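Side-chain contacts in polar amino acid ABC uptake transporter substrate binding protein (Streptococcus thermophilus LMG 18311, PDB 3HV1), which probably captures polar amino acids outside the cell and delivers them to an ABC importer, as family 3 solute-binding proteins do: residues A[56-61]-A[223-228]; A[107-112]-A[135-140]; A[139-144]-A[204-209]; A[232-237]-A[248-253]. All blocks are in the same frame, centred on the assembly; numbering follows the deposited sequence.

Interaction 1 (A[56-61]-A[223-228]); sequences KLYGID and IKKINQ
The ring of Y58 meets helix 220-236 by its hydroxyl edge, with the carbonyl oxygen of K225 lying close to the ring plane. One face of the ring has its own neighbour L57 beside it, the CB standing 4.2 Å above the plane and offset toward the rim, and W14 packs edge-to-face with the same ring. At the edge, Y58 OH donates to K225 O at 2.7 Å. The hydroxyl approaches in the carbonyl plane at a C=O...O angle of 122°, so it uses a lone pair of a helical carbonyl. Around this bond the aliphatic part of K225 crosses the phenol: K225 CB is 3.8 Å from Y58 OH, and the bend of the lysine chain at chi2 (-64°) brings K225 CD to 4.0 Å from Y58 CE1. Q228, one turn further on, adds its CB at 3.9 Å from Y58 OH. The polar atom is thus gripped by one bond and flanked by methylene groups, in a contact near the protein surface. K224, on another side of the helix, forms a salt bridge with D70 of the second subunit. Y58 itself sits in the type I turn K56-G59 that closes helix 46-56, where G59, with positive phi, completes a Schellman motif before strand 61-66; the tyrosine ties this helix end to helix 220-236 in an alpha/beta lobe of the type II periplasmic-binding-protein fold.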
loop_
_atom_site.group_PDB
_atom_site.type_symbol
_atom_site.label_atom_id
_atom_site.label_comp_id
_atom_site.label_asym_id
_atom_site.label_seq_id
_atom_site.Cartn_x
_atom_site.Cartn_y
_atom_site.Cartn_z
ATOM N N LYS A 56 -5.414 12.929 -20.479
ATOM C CA LYS A 56 -6.066 12.904 -21.779
ATOM C C LYS A 56 -7.417 12.209 -21.605
ATOM O O LYS A 56 -8.373 12.490 -22.328
ATOM C CB LYS A 56 -5.211 12.141 -22.783
ATOM C CG LYS A 56 -5.747 12.153 -24.213
ATOM C CD LYS A 56 -4.832 11.343 -25.127
ATOM C CE LYS A 56 -5.257 11.435 -26.582
ATOM N NZ LYS A 56 -4.314 10.693 -27.478
ATOM N N LEU A 57 -7.491 11.298 -20.637
ATOM C CA LEU A 57 -8.734 10.570 -20.360
ATOM C C LEU A 57 -9.849 11.515 -19.953
ATOM O O LEU A 57 -11.024 11.250 -20.193
ATOM C CB LEU A 57 -8.536 9.596 -19.209
ATOM C CG LEU A 57 -7.546 8.459 -19.423
ATOM C CD1 LEU A 57 -7.346 7.703 -18.100
ATOM C CD2 LEU A 57 -8.079 7.550 -20.508
ATOM N N TYR A 58 -9.460 12.607 -19.308
ATOM C CA TYR A 58 -10.412 13.580 -18.804
ATOM C C TYR A 58 -10.507 14.838 -19.643
ATOM O O TYR A 58 -11.223 15.774 -19.280
ATOM C CB TYR A 58 -10.040 13.944 -17.366
ATOM C CG TYR A 58 -10.017 12.752 -16.428
ATOM C CD1 TYR A 58 -11.205 12.155 -15.999
ATOM C CD2 TYR A 58 -8.809 12.221 -15.968
ATOM C CE1 TYR A 58 -11.194 11.057 -15.130
ATOM C CE2 TYR A 58 -8.787 11.120 -15.099
ATOM C CZ TYR A 58 -9.986 10.547 -14.683
ATOM O OH TYR A 58 -9.965 9.483 -13.807
ATOM N N GLY A 59 -9.796 14.857 -20.764
ATOM C CA GLY A 59 -9.820 16.026 -21.624
ATOM C C GLY A 59 -9.148 17.211 -20.954
ATOM O O GLY A 59 -9.568 18.356 -21.120
ATOM N N ILE A 60 -8.106 16.936 -20.177
ATOM C CA ILE A 60 -7.376 17.991 -19.488
ATOM C C ILE A 60 -5.969 18.075 -20.050
ATOM O O ILE A 60 -5.253 17.073 -20.087
ATOM C CB ILE A 60 -7.295 17.717 -17.969
ATOM C CG1 ILE A 60 -8.697 17.818 -17.353
ATOM C CG2 ILE A 60 -6.326 18.697 -17.310
ATOM C CD1 ILE A 60 -8.786 17.304 -15.934
ATOM N N ASP A 61 -5.599 19.268 -20.510
ATOM C CA ASP A 61 -4.270 19.513 -21.054
ATOM C C ASP A 61 -3.326 19.752 -19.880
ATOM O O ASP A 61 -3.709 20.361 -18.874
ATOM C CB ASP A 61 -4.276 20.743 -21.967
ATOM C CG ASP A 61 -5.006 20.502 -23.276
ATOM O OD1 ASP A 61 -4.633 19.555 -23.996
ATOM O OD2 ASP A 61 -5.947 21.262 -23.588
ATOM N N ILE A 223 -6.711 13.400 -6.658
ATOM C CA ILE A 223 -5.946 12.198 -6.312
ATOM C C ILE A 223 -6.699 10.936 -6.753
ATOM O O ILE A 223 -6.114 10.030 -7.344
ATOM C CB ILE A 223 -5.676 12.127 -4.784
ATOM C CG1 ILE A 223 -4.707 13.241 -4.369
ATOM C CG2 ILE A 223 -5.138 10.749 -4.400
ATOM C CD1 ILE A 223 -3.337 13.172 -5.049
ATOM N N LYS A 224 -7.998 10.886 -6.473
ATOM C CA LYS A 224 -8.818 9.732 -6.849
ATOM C C LYS A 224 -8.892 9.552 -8.359
ATOM O O LYS A 224 -8.856 8.431 -8.862
ATOM C CB LYS A 224 -10.241 9.886 -6.303
ATOM C CG LYS A 224 -10.333 9.822 -4.791
ATOM C CD LYS A 224 -11.780 9.908 -4.320
ATOM C CE LYS A 224 -11.864 9.812 -2.800
ATOM N NZ LYS A 224 -13.274 9.821 -2.293
ATOM N N LYS A 225 -9.003 10.669 -9.071
ATOM C CA LYS A 225 -9.091 10.659 -10.524
ATOM C C LYS A 225 -7.789 10.168 -11.135
ATOM O O LYS A 225 -7.787 9.560 -12.202
ATOM C CB LYS A 225 -9.431 12.057 -11.043
ATOM C CG LYS A 225 -10.808 12.557 -10.620
ATOM C CD LYS A 225 -11.922 11.699 -11.209
ATOM C CE LYS A 225 -13.281 12.162 -10.707
ATOM N NZ LYS A 225 -14.391 11.365 -11.303
ATOM N N ILE A 226 -6.673 10.428 -10.466
ATOM C CA ILE A 226 -5.409 9.947 -10.996
ATOM C C ILE A 226 -5.341 8.439 -10.759
ATOM O O ILE A 226 -5.033 7.680 -11.681
ATOM C CB ILE A 226 -4.218 10.663 -10.341
ATOM C CG1 ILE A 226 -4.225 12.142 -10.764
ATOM C CG2 ILE A 226 -2.915 9.994 -10.766
ATOM C CD1 ILE A 226 -3.243 13.015 -9.996
ATOM N N ASN A 227 -5.642 8.002 -9.535
ATOM C CA ASN A 227 -5.630 6.571 -9.215
ATOM C C ASN A 227 -6.493 5.790 -10.203
ATOM O O ASN A 227 -6.102 4.728 -10.679
ATOM C CB ASN A 227 -6.155 6.320 -7.797
ATOM C CG ASN A 227 -5.198 6.785 -6.733
ATOM O OD1 ASN A 227 -3.983 6.776 -6.932
ATOM N ND2 ASN A 227 -5.733 7.175 -5.584
ATOM N N GLN A 228 -7.682 6.312 -10.489
ATOM C CA GLN A 228 -8.597 5.668 -11.430
ATOM C C GLN A 228 -7.989 5.706 -12.832
ATOM O O GLN A 228 -8.149 4.778 -13.615
ATOM C CB GLN A 228 -9.944 6.399 -11.446
ATOM C CG GLN A 228 -10.744 6.266 -10.160
ATOM C CD GLN A 228 -12.012 7.112 -10.173
ATOM O OE1 GLN A 228 -12.749 7.133 -11.161
ATOM N NE2 GLN A 228 -12.272 7.808 -9.069
#

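Interaction 2 (A[107-112]-A[135-140]); sequences NEQVLV and GSSGYD
Q109 lays one face of its carboxamide on G138, the CA of the glycine above the C=O, with the nitrogen end beside S137. The chain leaves the strand with CG beside the backbone N and then bends at chi2 (-54°), which folds the amide down against the helix start. There Q109 CD lies 3.4 Å from G138 CA, and Q109 OE1 is closer still to G138 CA, at 3.2 Å; the amide can lie face-on to the CA and N of G138 because the glycine has no side chain. At the nitrogen end, S137 OG stands 2.9 Å from Q109 NE2, raised out of the amide plane toward the same side as G138. The clear acceptor of this nitrogen is D182 OD2, on the neighbouring strand of the sheet, which helps to fix the way round the amide sits. A water (water 1) donates to Q109 OE1 at 2.8 Å and accepts weakly from G138 N at 3.1 Å. The helix itself begins with S136 as N-cap, whose OG takes a weak bond from Y139 N at 3.3 Å and also bonds to Q133 O. Within this contact, one glutamine carries the join between strand 105-114 and helix 137-144. Chemically, both ends of the amide are engaged, its nitrogen by a carboxylate and its oxygen by a water that is only weakly bonded to the N-H of G138. An oxygen placed near a helix N-terminus is probably polarised by the helix dipole, and the carboxylate of D182 would reinforce the orientation from the nitrogen side.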
loop_
_atom_site.group_PDB
_atom_site.type_symbol
_atom_site.label_atom_id
_atom_site.label_comp_id
_atom_site.label_asym_id
_atom_site.label_seq_id
_atom_site.Cartn_x
_atom_site.Cartn_y
_atom_site.Cartn_z
ATOM N N ASN A 107 11.022 1.651 -7.720
ATOM C CA ASN A 107 12.395 1.788 -8.145
ATOM C C ASN A 107 13.235 1.178 -7.042
ATOM O O ASN A 107 12.951 1.356 -5.859
ATOM C CB ASN A 107 12.781 3.242 -8.346
ATOM C CG ASN A 107 14.223 3.387 -8.757
ATOM O OD1 ASN A 107 14.719 2.618 -9.588
ATOM N ND2 ASN A 107 14.913 4.366 -8.179
ATOM N N GLU A 108 14.258 0.437 -7.435
ATOM C CA GLU A 108 15.128 -0.212 -6.470
ATOM C C GLU A 108 16.422 -0.568 -7.180
ATOM O O GLU A 108 16.498 -0.517 -8.403
ATOM C CB GLU A 108 14.467 -1.492 -5.949
ATOM C CG GLU A 108 14.364 -2.595 -6.998
ATOM C CD GLU A 108 13.642 -3.821 -6.487
ATOM O OE1 GLU A 108 13.954 -4.272 -5.364
ATOM O OE2 GLU A 108 12.769 -4.343 -7.209
ATOM N N GLN A 109 17.441 -0.915 -6.408
ATOM C CA GLN A 109 18.715 -1.298 -6.991
ATOM C C GLN A 109 18.528 -2.651 -7.658
ATOM O O GLN A 109 17.887 -3.542 -7.089
ATOM C CB GLN A 109 19.788 -1.424 -5.905
ATOM C CG GLN A 109 20.100 -0.126 -5.213
ATOM C CD GLN A 109 20.470 0.957 -6.199
ATOM O OE1 GLN A 109 21.359 0.778 -7.027
ATOM N NE2 GLN A 109 19.790 2.089 -6.117
ATOM N N VAL A 110 19.057 -2.790 -8.871
ATOM C CA VAL A 110 18.987 -4.057 -9.586
ATOM C C VAL A 110 20.405 -4.477 -9.923
ATOM O O VAL A 110 21.282 -3.628 -10.103
ATOM C CB VAL A 110 18.189 -3.949 -10.905
ATOM C CG1 VAL A 110 16.714 -3.674 -10.597
ATOM C CG2 VAL A 110 18.779 -2.861 -11.795
ATOM N N LEU A 111 20.633 -5.785 -9.961
ATOM C CA LEU A 111 21.939 -6.319 -10.317
ATOM C C LEU A 111 21.829 -6.643 -11.800
ATOM O O LEU A 111 20.923 -7.366 -12.217
ATOM C CB LEU A 111 22.243 -7.600 -9.535
ATOM C CG LEU A 111 23.457 -8.383 -10.049
ATOM C CD1 LEU A 111 24.740 -7.617 -9.749
ATOM C CD2 LEU A 111 23.492 -9.760 -9.411
ATOM N N VAL A 112 22.740 -6.107 -12.597
ATOM C CA VAL A 112 22.708 -6.349 -14.031
ATOM C C VAL A 112 23.900 -7.184 -14.466
ATOM O O VAL A 112 25.040 -6.903 -14.098
ATOM C CB VAL A 112 22.725 -5.019 -14.810
ATOM C CG1 VAL A 112 22.720 -5.281 -16.316
ATOM C CG2 VAL A 112 21.537 -4.176 -14.393
ATOM N N GLY A 135 28.978 7.702 -6.059
ATOM C CA GLY A 135 28.013 8.618 -5.486
ATOM C C GLY A 135 26.584 8.272 -5.848
ATOM O O GLY A 135 25.775 9.163 -6.125
ATOM N N SER A 136 26.268 6.979 -5.858
ATOM C CA SER A 136 24.915 6.529 -6.174
ATOM C C SER A 136 24.290 5.900 -4.939
ATOM O O SER A 136 24.989 5.568 -3.977
ATOM C CB SER A 136 24.936 5.499 -7.310
ATOM O OG SER A 136 25.664 4.343 -6.938
ATOM N N SER A 137 22.971 5.738 -4.964
ATOM C CA SER A 137 22.264 5.130 -3.845
ATOM C C SER A 137 22.680 3.668 -3.706
ATOM O O SER A 137 22.655 3.101 -2.614
ATOM C CB SER A 137 20.754 5.238 -4.066
ATOM O OG SER A 137 20.403 4.821 -5.373
ATOM N N GLY A 138 23.073 3.061 -4.823
ATOM C CA GLY A 138 23.503 1.672 -4.793
ATOM C C GLY A 138 24.801 1.506 -4.022
ATOM O O GLY A 138 24.969 0.553 -3.262
ATOM N N TYR A 139 25.727 2.438 -4.217
ATOM C CA TYR A 139 27.008 2.392 -3.526
ATOM C C TYR A 139 26.762 2.327 -2.020
ATOM O O TYR A 139 27.251 1.431 -1.334
ATOM C CB TYR A 139 27.831 3.635 -3.875
ATOM C CG TYR A 139 29.188 3.688 -3.210
ATOM C CD1 TYR A 139 30.183 2.761 -3.530
ATOM C CD2 TYR A 139 29.475 4.654 -2.245
ATOM C CE1 TYR A 139 31.429 2.795 -2.905
ATOM C CE2 TYR A 139 30.716 4.696 -1.612
ATOM C CZ TYR A 139 31.688 3.762 -1.946
ATOM O OH TYR A 139 32.912 3.790 -1.316
ATOM N N ASP A 140 25.977 3.272 -1.518
ATOM C CA ASP A 140 25.658 3.335 -0.095
ATOM C C ASP A 140 24.907 2.106 0.403
ATOM O O ASP A 140 25.126 1.651 1.529
ATOM C CB ASP A 140 24.837 4.593 0.200
ATOM C CG ASP A 140 25.700 5.829 0.338
ATOM O OD1 ASP A 140 26.495 6.114 -0.581
ATOM O OD2 ASP A 140 25.583 6.518 1.375
HETATM O O HOH W 1 22.857 2.937 -7.906
#

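Interaction 3 (A[139-144]-A[204-209]); sequences YDAFNA and AGYEGE
Helix 137-144 packs against the loop that leads from strand 199-203 to strand 209-215, toward the other lobe, with A141 and F142 on the helix side and Y206 on the loop side. The methyl of A141 sits over one face of the Y206 ring as a CH-pi contact, CB 4.0 Å from the centroid of that ring and 23° off its normal. It is not centred: the methyl lies toward the CG side of the ring, 3.8 Å from Y206 CD1. The helix backbone then follows the ring outward, bringing A141 O to 3.1 Å from Y206 CE1 and F142 CA to 3.5 Å from Y206 OH. In the two-lobed family 3 solute-binding fold such a loop returns the chain toward the strands that connect the lobes; here G205, at a phi of 121°, turns the backbone just before the tyrosine, and backbone bonds from A204 and E209 to Q109 and N107 hold the loop on strand 105-114. F142 runs alongside Y206 and points the same way, with chi1 at 177°, which carries the ring along the tyrosine; its CD1 comes within 3.7 Å of Y206 OH. Y206 OH is buried without a hydrogen-bonding partner in the model; F142 CA and CD1 are the atoms of the helix that approach it. Y206 also packs on L180, I148 and L149, while the F142 side chain also packs on V158. E207, next in the loop, bonds through OE2 to the backbone N of Q160 of the second subunit.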
loop_
_atom_site.group_PDB
_atom_site.type_symbol
_atom_site.label_atom_id
_atom_site.label_comp_id
_atom_site.label_asym_id
_atom_site.label_seq_id
_atom_site.Cartn_x
_atom_site.Cartn_y
_atom_site.Cartn_z
ATOM N N TYR A 139 25.727 2.438 -4.217
ATOM C CA TYR A 139 27.008 2.392 -3.526
ATOM C C TYR A 139 26.762 2.327 -2.020
ATOM O O TYR A 139 27.251 1.431 -1.334
ATOM C CB TYR A 139 27.831 3.635 -3.875
ATOM C CG TYR A 139 29.188 3.688 -3.210
ATOM C CD1 TYR A 139 30.183 2.761 -3.530
ATOM C CD2 TYR A 139 29.475 4.654 -2.245
ATOM C CE1 TYR A 139 31.429 2.795 -2.905
ATOM C CE2 TYR A 139 30.716 4.696 -1.612
ATOM C CZ TYR A 139 31.688 3.762 -1.946
ATOM O OH TYR A 139 32.912 3.790 -1.316
ATOM N N ASP A 140 25.977 3.272 -1.518
ATOM C CA ASP A 140 25.658 3.335 -0.095
ATOM C C ASP A 140 24.907 2.106 0.403
ATOM O O ASP A 140 25.126 1.651 1.529
ATOM C CB ASP A 140 24.837 4.593 0.200
ATOM C CG ASP A 140 25.700 5.829 0.338
ATOM O OD1 ASP A 140 26.495 6.114 -0.581
ATOM O OD2 ASP A 140 25.583 6.518 1.375
ATOM N N ALA A 141 24.020 1.573 -0.432
ATOM C CA ALA A 141 23.233 0.400 -0.063
ATOM C C ALA A 141 24.127 -0.829 0.007
ATOM O O ALA A 141 23.944 -1.700 0.859
ATOM C CB ALA A 141 22.117 0.184 -1.076
ATOM N N PHE A 142 25.099 -0.888 -0.896
ATOM C CA PHE A 142 26.034 -1.998 -0.947
ATOM C C PHE A 142 26.755 -2.131 0.388
ATOM O O PHE A 142 26.912 -3.232 0.911
ATOM C CB PHE A 142 27.058 -1.760 -2.051
ATOM C CG PHE A 142 28.114 -2.820 -2.143
ATOM C CD1 PHE A 142 27.816 -4.073 -2.665
ATOM C CD2 PHE A 142 29.417 -2.559 -1.730
ATOM C CE1 PHE A 142 28.800 -5.050 -2.781
ATOM C CE2 PHE A 142 30.411 -3.530 -1.840
ATOM C CZ PHE A 142 30.102 -4.777 -2.368
ATOM N N ASN A 143 27.194 -0.999 0.931
ATOM C CA ASN A 143 27.907 -0.982 2.206
ATOM C C ASN A 143 26.985 -1.154 3.412
ATOM O O ASN A 143 27.287 -1.927 4.319
ATOM C CB ASN A 143 28.685 0.327 2.362
ATOM C CG ASN A 143 29.782 0.481 1.333
ATOM O OD1 ASN A 143 30.630 -0.397 1.178
ATOM N ND2 ASN A 143 29.776 1.601 0.624
ATOM N N ALA A 144 25.868 -0.432 3.410
ATOM C CA ALA A 144 24.904 -0.475 4.508
ATOM C C ALA A 144 24.357 -1.867 4.805
ATOM O O ALA A 144 24.051 -2.185 5.955
ATOM C CB ALA A 144 23.751 0.486 4.225
ATOM N N ALA A 204 18.005 -6.492 -6.606
ATOM C CA ALA A 204 19.184 -6.768 -5.802
ATOM C C ALA A 204 18.914 -7.274 -4.391
ATOM O O ALA A 204 19.641 -8.130 -3.884
ATOM C CB ALA A 204 20.063 -5.516 -5.751
ATOM N N GLY A 205 17.878 -6.738 -3.754
ATOM C CA GLY A 205 17.564 -7.149 -2.399
ATOM C C GLY A 205 17.590 -5.978 -1.431
ATOM O O GLY A 205 17.277 -6.136 -0.255
ATOM N N TYR A 206 17.966 -4.803 -1.921
ATOM C CA TYR A 206 18.017 -3.610 -1.085
ATOM C C TYR A 206 16.654 -2.930 -1.109
ATOM O O TYR A 206 15.975 -2.915 -2.140
ATOM C CB TYR A 206 19.078 -2.640 -1.603
ATOM C CG TYR A 206 20.463 -3.233 -1.690
ATOM C CD1 TYR A 206 21.238 -3.433 -0.545
ATOM C CD2 TYR A 206 21.002 -3.592 -2.918
ATOM C CE1 TYR A 206 22.527 -3.975 -0.628
ATOM C CE2 TYR A 206 22.283 -4.135 -3.016
ATOM C CZ TYR A 206 23.039 -4.321 -1.869
ATOM O OH TYR A 206 24.304 -4.836 -1.977
ATOM N N GLU A 207 16.259 -2.364 0.026
ATOM C CA GLU A 207 14.971 -1.690 0.132
ATOM C C GLU A 207 14.791 -0.670 -0.984
ATOM O O GLU A 207 15.698 0.101 -1.294
ATOM C CB GLU A 207 14.844 -1.003 1.497
ATOM C CG GLU A 207 13.602 -0.140 1.647
ATOM C CD GLU A 207 13.392 0.330 3.077
ATOM O OE1 GLU A 207 14.389 0.422 3.824
ATOM O OE2 GLU A 207 12.235 0.616 3.445
ATOM N N GLY A 208 13.608 -0.667 -1.586
ATOM C CA GLY A 208 13.350 0.264 -2.665
ATOM C C GLY A 208 12.464 1.426 -2.273
ATOM O O GLY A 208 12.200 1.663 -1.093
ATOM N N GLU A 209 12.016 2.161 -3.283
ATOM C CA GLU A 209 11.141 3.305 -3.084
ATOM C C GLU A 209 9.990 3.172 -4.073
ATOM O O GLU A 209 10.142 2.545 -5.127
ATOM C CB GLU A 209 11.912 4.603 -3.339
ATOM C CG GLU A 209 12.326 4.812 -4.780
ATOM C CD GLU A 209 13.338 5.934 -4.943
ATOM O OE1 GLU A 209 13.218 6.957 -4.242
ATOM O OE2 GLU A 209 14.247 5.797 -5.787
#

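Interaction 4 (A[232-237]-A[248-253]); sequences TLYKNG and GEDVAT
The end of helix 220-236 meets the loop 248-253 through Y234, whose hydroxyl bonds to D250, the first residue of an Asx turn. Along the helix, L233 faces into the lobe and packs on helix 46-56. Y234 follows, and a trans first torsion (chi1 -160°) swings its ring out to the loop. Its OH donates to D250 OD2 at a short 2.5 Å, using the syn lone pair of that oxygen, with ring and carboxylate planes only 28° apart; the two groups come from opposite directions and meet at the ring edge. The carboxylate is held at its other oxygen by the turn: A252 N donates to D250 OD1 at 3.0 Å, arriving from above the carboxylate plane. The methyl of A252 completes the contact, its CB 3.4 Å from Y234 CE1, and F239 lies against both side chains. With one oxygen bonded to the phenol and the other to the peptide, D250 has little freedom to rotate. The Y234 carbonyl accepts from Q240 NE2. Further along, G237 leaves the helix with positive phi, and its N makes a weak bond of 3.4 Å back to Y234 O.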
loop_
_atom_site.group_PDB
_atom_site.type_symbol
_atom_site.label_atom_id
_atom_site.label_comp_id
_atom_site.label_asym_id
_atom_site.label_seq_id
_atom_site.Cartn_x
_atom_site.Cartn_y
_atom_site.Cartn_z
ATOM N N THR A 232 -7.442 2.663 -15.404
ATOM C CA THR A 232 -8.035 2.702 -16.728
ATOM C C THR A 232 -7.001 2.442 -17.818
ATOM O O THR A 232 -7.260 1.681 -18.756
ATOM C CB THR A 232 -8.731 4.060 -16.972
ATOM O OG1 THR A 232 -9.759 4.245 -15.986
ATOM C CG2 THR A 232 -9.362 4.100 -18.339
ATOM N N LEU A 233 -5.825 3.060 -17.691
ATOM C CA LEU A 233 -4.760 2.887 -18.677
ATOM C C LEU A 233 -4.210 1.471 -18.666
ATOM O O LEU A 233 -3.804 0.960 -19.704
ATOM C CB LEU A 233 -3.621 3.883 -18.413
ATOM C CG LEU A 233 -4.024 5.357 -18.522
ATOM C CD1 LEU A 233 -2.830 6.249 -18.141
ATOM C CD2 LEU A 233 -4.469 5.655 -19.942
ATOM N N TYR A 234 -4.171 0.840 -17.496
ATOM C CA TYR A 234 -3.683 -0.535 -17.430
ATOM C C TYR A 234 -4.724 -1.460 -18.075
ATOM O O TYR A 234 -4.376 -2.412 -18.779
ATOM C CB TYR A 234 -3.424 -0.967 -15.976
ATOM C CG TYR A 234 -2.494 -2.162 -15.907
ATOM C CD1 TYR A 234 -1.121 -2.011 -16.090
ATOM C CD2 TYR A 234 -3.001 -3.457 -15.784
ATOM C CE1 TYR A 234 -0.274 -3.125 -16.169
ATOM C CE2 TYR A 234 -2.172 -4.569 -15.856
ATOM C CZ TYR A 234 -0.813 -4.404 -16.052
ATOM O OH TYR A 234 -0.005 -5.515 -16.138
ATOM N N LYS A 235 -6.004 -1.178 -17.833
ATOM C CA LYS A 235 -7.090 -1.982 -18.408
ATOM C C LYS A 235 -7.147 -1.883 -19.927
ATOM O O LYS A 235 -7.397 -2.883 -20.599
ATOM C CB LYS A 235 -8.451 -1.558 -17.837
ATOM C CG LYS A 235 -8.966 -2.402 -16.681
ATOM C CD LYS A 235 -8.269 -2.094 -15.369
ATOM C CE LYS A 235 -8.976 -2.780 -14.196
ATOM N NZ LYS A 235 -8.433 -2.364 -12.860
ATOM N N ASN A 236 -6.921 -0.685 -20.478
ATOM C CA ASN A 236 -6.971 -0.538 -21.928
ATOM C C ASN A 236 -5.638 -0.743 -22.643
ATOM O O ASN A 236 -5.567 -0.627 -23.862
ATOM C CB ASN A 236 -7.604 0.808 -22.336
ATOM C CG ASN A 236 -6.705 2.003 -22.080
ATOM O OD1 ASN A 236 -5.498 1.868 -21.866
ATOM N ND2 ASN A 236 -7.299 3.194 -22.119
ATOM N N GLY A 237 -4.592 -1.063 -21.885
ATOM C CA GLY A 237 -3.295 -1.326 -22.490
ATOM C C GLY A 237 -2.326 -0.167 -22.650
ATOM O O GLY A 237 -1.149 -0.379 -22.950
ATOM N N GLY A 248 11.118 -1.181 -21.323
ATOM C CA GLY A 248 11.209 -2.502 -21.928
ATOM C C GLY A 248 10.520 -3.598 -21.133
ATOM O O GLY A 248 10.701 -4.788 -21.402
ATOM N N GLU A 249 9.741 -3.197 -20.136
ATOM C CA GLU A 249 8.991 -4.135 -19.322
ATOM C C GLU A 249 7.830 -3.406 -18.649
ATOM O O GLU A 249 7.741 -2.181 -18.706
ATOM C CB GLU A 249 9.896 -4.815 -18.279
ATOM C CG GLU A 249 10.309 -3.981 -17.091
ATOM C CD GLU A 249 11.122 -4.794 -16.084
ATOM O OE1 GLU A 249 12.246 -5.217 -16.427
ATOM O OE2 GLU A 249 10.633 -5.023 -14.956
ATOM N N ASP A 250 6.934 -4.172 -18.040
ATOM C CA ASP A 250 5.756 -3.641 -17.356
ATOM C C ASP A 250 6.099 -3.336 -15.892
ATOM O O ASP A 250 6.304 -4.252 -15.087
ATOM C CB ASP A 250 4.633 -4.678 -17.439
ATOM C CG ASP A 250 3.366 -4.243 -16.733
ATOM O OD1 ASP A 250 3.321 -3.107 -16.220
ATOM O OD2 ASP A 250 2.407 -5.054 -16.692
ATOM N N VAL A 251 6.146 -2.053 -15.546
ATOM C CA VAL A 251 6.497 -1.657 -14.179
ATOM C C VAL A 251 5.309 -1.386 -13.256
ATOM O O VAL A 251 5.483 -0.950 -12.129
ATOM C CB VAL A 251 7.388 -0.399 -14.191
ATOM C CG1 VAL A 251 8.604 -0.646 -15.070
ATOM C CG2 VAL A 251 6.594 0.804 -14.689
ATOM N N ALA A 252 4.105 -1.661 -13.729
ATOM C CA ALA A 252 2.912 -1.407 -12.932
ATOM C C ALA A 252 2.918 -2.081 -11.567
ATOM O O ALA A 252 3.273 -3.251 -11.443
ATOM C CB ALA A 252 1.674 -1.840 -13.707
ATOM N N THR A 253 2.527 -1.325 -10.546
ATOM C CA THR A 253 2.435 -1.847 -9.193
ATOM C C THR A 253 1.110 -2.595 -9.119
ATOM O O THR A 253 0.260 -2.439 -9.988
ATOM C CB THR A 253 2.377 -0.722 -8.153
ATOM O OG1 THR A 253 1.313 0.171 -8.498
ATOM C CG2 THR A 253 3.705 0.050 -8.096
#

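The four contacts form two pairs. Interactions 2 and 3, their centres about 6 Å apart, overlap along helix 137-144 at Y139 and D140, which touch neither partner segment; the contacts themselves meet at Q109, whose CB lies 3.9 Å from Y206 CD2 and whose backbone pairs with A204. Interactions 1 and 4 both use helix 220-236; their centres are about 16 Å apart, and they touch at L57 CD1 and L233 CD2, separated by 4.0 Å. The pairs lie in different parts of the molecule, with interactions 1 and 2 about 32 Å apart between centres, consistent with two lobes. Interaction 4 reaches nearest to the other pair, about 7 Å between nearest atoms from interaction 2, and R183 bridges that side, pairing with E249 while packing on N107.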